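ABC transporter substrate-binding protein (Staphylococcus aureus subsp. aureus NCTC 8325, PDB 3UN6) probably serves as the ligand-binding component of an ABC-type import system and carries bound zinc, its physiological ligand being unestablished. Local coordinates at residues Q35-G40 and P63-E68. Residues are numbered along the deposited sequence; the frame is centred on the assembly and turned at random.
Sequences QVIKIG and PKYKLE
With chi1 at 58°, Tyr65 CG sits between its own backbone N and carbonyl carbon, which sends the ring toward Ile37, and Ile37, whose CG1 lies beside the backbone N (chi1 -55°), extends CD1 obliquely to the ring, Ile37 CD1 lying 3.6 Å from Tyr65 CD1. On the same side of the sheet, Leu67 turns CD1 back toward the neighbouring strand, where it meets Ile39 CG1 at 3.7 Å. Helices 48-58 and 234-250 pack over this apolar row, through Leu50 and Leu57 and through Val236 and Phe240 respectively, and Asp243 hydrogen-bonds the Tyr65 hydroxyl.

The backbones pair in parallel register, Val36 facing Lys66 and Lys38 facing Glu68. Lys66 N donates to Gln35 O, and Ile37 N then reaches Lys66 O at 2.7 Å in an almost straight bond (179° at the hydrogen). Glu68 N to Ile37 O and Ile39 N to Glu68 O, each 2.8 Å, continue the pattern. A CA-H...O contact from Lys38 CA to Glu68 O (3.2 Å) gives that carbonyl a second partner.

On the other face, Val36 CG2 rests on the aliphatic part of Lys66, 4.0 Å from CD, while Lys38 and Glu68 run side by side, pointing the same way, with Lys38 CE 3.6 Å from Glu68 OE1; Lys38 NZ stays 4.1 Å from Glu68 OE2, beyond salt-bridge range.

This is the parallel pairing of a right-handed beta-alpha-beta crossover (36-41, 48-58, 66-71), as in the periplasmic-binding-protein fold, with 66-71 at the sheet edge. The chemistry implies cohesion from backbone bonds and buried apolar contacts, to which the Lys38-Glu68 pair probably adds modest electrostatic attraction.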
loop_
_atom_site.group_PDB
_atom_site.type_symbol
_atom_site.label_atom_id
_atom_site.label_comp_id
_atom_site.label_asym_id
_atom_site.label_seq_id
_atom_site.Cartn_x
_atom_site.Cartn_y
_atom_site.Cartn_z
ATOM N N GLN A 35 26.327 2.651 7.990
ATOM C CA GLN A 35 25.134 3.447 7.664
ATOM C C GLN A 35 23.774 2.799 7.991
ATOM O O GLN A 35 23.464 1.703 7.524
ATOM C CB GLN A 35 25.174 3.784 6.166
ATOM C CG GLN A 35 24.081 4.695 5.650
ATOM C CD GLN A 35 24.277 6.148 6.025
ATOM O OE1 GLN A 35 25.183 6.502 6.780
ATOM N NE2 GLN A 35 23.423 7.004 5.486
ATOM N N VAL A 36 22.962 3.516 8.763
ATOM C CA VAL A 36 21.640 3.058 9.158
ATOM C C VAL A 36 20.582 3.682 8.254
ATOM O O VAL A 36 20.557 4.894 8.078
ATOM C CB VAL A 36 21.317 3.461 10.620
ATOM C CG1 VAL A 36 19.918 2.984 11.010
ATOM C CG2 VAL A 36 22.373 2.905 11.583
ATOM N N ILE A 37 19.746 2.846 7.656
ATOM C CA ILE A 37 18.642 3.316 6.836
ATOM C C ILE A 37 17.395 3.023 7.636
ATOM O O ILE A 37 17.161 1.873 8.011
ATOM C CB ILE A 37 18.547 2.579 5.481
ATOM C CG1 ILE A 37 19.874 2.670 4.729
ATOM C CG2 ILE A 37 17.432 3.157 4.645
ATOM C CD1 ILE A 37 19.891 1.916 3.416
ATOM N N LYS A 38 16.621 4.065 7.921
ATOM C CA LYS A 38 15.346 3.932 8.647
ATOM C C LYS A 38 14.195 4.020 7.663
ATOM O O LYS A 38 14.030 5.048 6.975
ATOM C CB LYS A 38 15.153 5.064 9.653
ATOM C CG LYS A 38 15.951 5.043 10.923
ATOM C CD LYS A 38 15.362 6.160 11.850
ATOM C CE LYS A 38 15.842 6.124 13.291
ATOM N NZ LYS A 38 17.226 6.614 13.500
ATOM N N ILE A 39 13.364 2.990 7.616
ATOM C CA ILE A 39 12.264 2.963 6.673
ATOM C C ILE A 39 10.973 2.757 7.400
ATOM O O ILE A 39 10.838 1.827 8.227
ATOM C CB ILE A 39 12.397 1.821 5.637
ATOM C CG1 ILE A 39 13.720 1.887 4.873
ATOM C CG2 ILE A 39 11.204 1.830 4.673
ATOM C CD1 ILE A 39 13.896 3.065 3.926
ATOM N N GLY A 40 10.010 3.612 7.090
ATOM C CA GLY A 40 8.696 3.567 7.721
ATOM C C GLY A 40 7.651 2.705 7.030
ATOM O O GLY A 40 7.643 2.580 5.800
ATOM N N PRO A 63 26.757 -7.171 6.369
ATOM C CA PRO A 63 25.819 -6.423 5.550
ATOM C C PRO A 63 26.362 -5.034 5.230
ATOM O O PRO A 63 27.106 -4.454 6.036
ATOM C CB PRO A 63 24.572 -6.337 6.436
ATOM C CG PRO A 63 25.073 -6.464 7.813
ATOM C CD PRO A 63 26.258 -7.369 7.743
ATOM N N LYS A 64 25.972 -4.502 4.076
ATOM C CA LYS A 64 26.455 -3.194 3.617
ATOM C C LYS A 64 25.804 -1.971 4.301
ATOM O O LYS A 64 26.275 -0.849 4.139
ATOM C CB LYS A 64 26.303 -3.098 2.092
ATOM C CG LYS A 64 27.125 -4.142 1.346
ATOM C CD LYS A 64 27.014 -4.007 -0.161
ATOM C CE LYS A 64 27.916 -5.015 -0.864
ATOM N NZ LYS A 64 27.856 -4.875 -2.345
ATOM N N TYR A 65 24.738 -2.196 5.061
ATOM C CA TYR A 65 24.017 -1.130 5.759
ATOM C C TYR A 65 23.209 -1.800 6.871
ATOM O O TYR A 65 23.182 -3.035 6.971
ATOM C CB TYR A 65 23.071 -0.391 4.787
ATOM C CG TYR A 65 22.061 -1.320 4.117
ATOM C CD1 TYR A 65 20.758 -1.424 4.574
ATOM C CD2 TYR A 65 22.444 -2.140 3.058
ATOM C CE1 TYR A 65 19.850 -2.313 3.967
ATOM C CE2 TYR A 65 21.554 -3.027 2.460
ATOM C CZ TYR A 65 20.273 -3.110 2.912
ATOM O OH TYR A 65 19.420 -4.004 2.304
ATOM N N LYS A 66 22.596 -0.989 7.723
ATOM C CA LYS A 66 21.697 -1.477 8.759
ATOM C C LYS A 66 20.311 -0.964 8.385
ATOM O O LYS A 66 20.148 0.191 7.961
ATOM C CB LYS A 66 22.062 -0.953 10.137
ATOM C CG LYS A 66 23.419 -1.364 10.632
ATOM C CD LYS A 66 23.656 -0.836 12.038
ATOM C CE LYS A 66 25.075 -1.110 12.483
ATOM N NZ LYS A 66 25.375 -0.549 13.825
ATOM N N LEU A 67 19.316 -1.823 8.525
ATOM C CA LEU A 67 17.957 -1.480 8.190
ATOM C C LEU A 67 17.122 -1.441 9.462
ATOM O O LEU A 67 16.993 -2.449 10.172
ATOM C CB LEU A 67 17.395 -2.504 7.197
ATOM C CG LEU A 67 15.964 -2.330 6.677
ATOM C CD1 LEU A 67 15.750 -0.944 6.069
ATOM C CD2 LEU A 67 15.660 -3.419 5.668
ATOM N N GLU A 68 16.586 -0.265 9.767
ATOM C CA GLU A 68 15.709 -0.106 10.916
ATOM C C GLU A 68 14.315 0.138 10.374
ATOM O O GLU A 68 14.099 1.090 9.607
ATOM C CB GLU A 68 16.145 1.054 11.816
ATOM C CG GLU A 68 15.090 1.418 12.871
ATOM C CD GLU A 68 15.587 2.390 13.934
ATOM O OE1 GLU A 68 14.731 2.962 14.656
ATOM O OE2 GLU A 68 16.824 2.584 14.056
#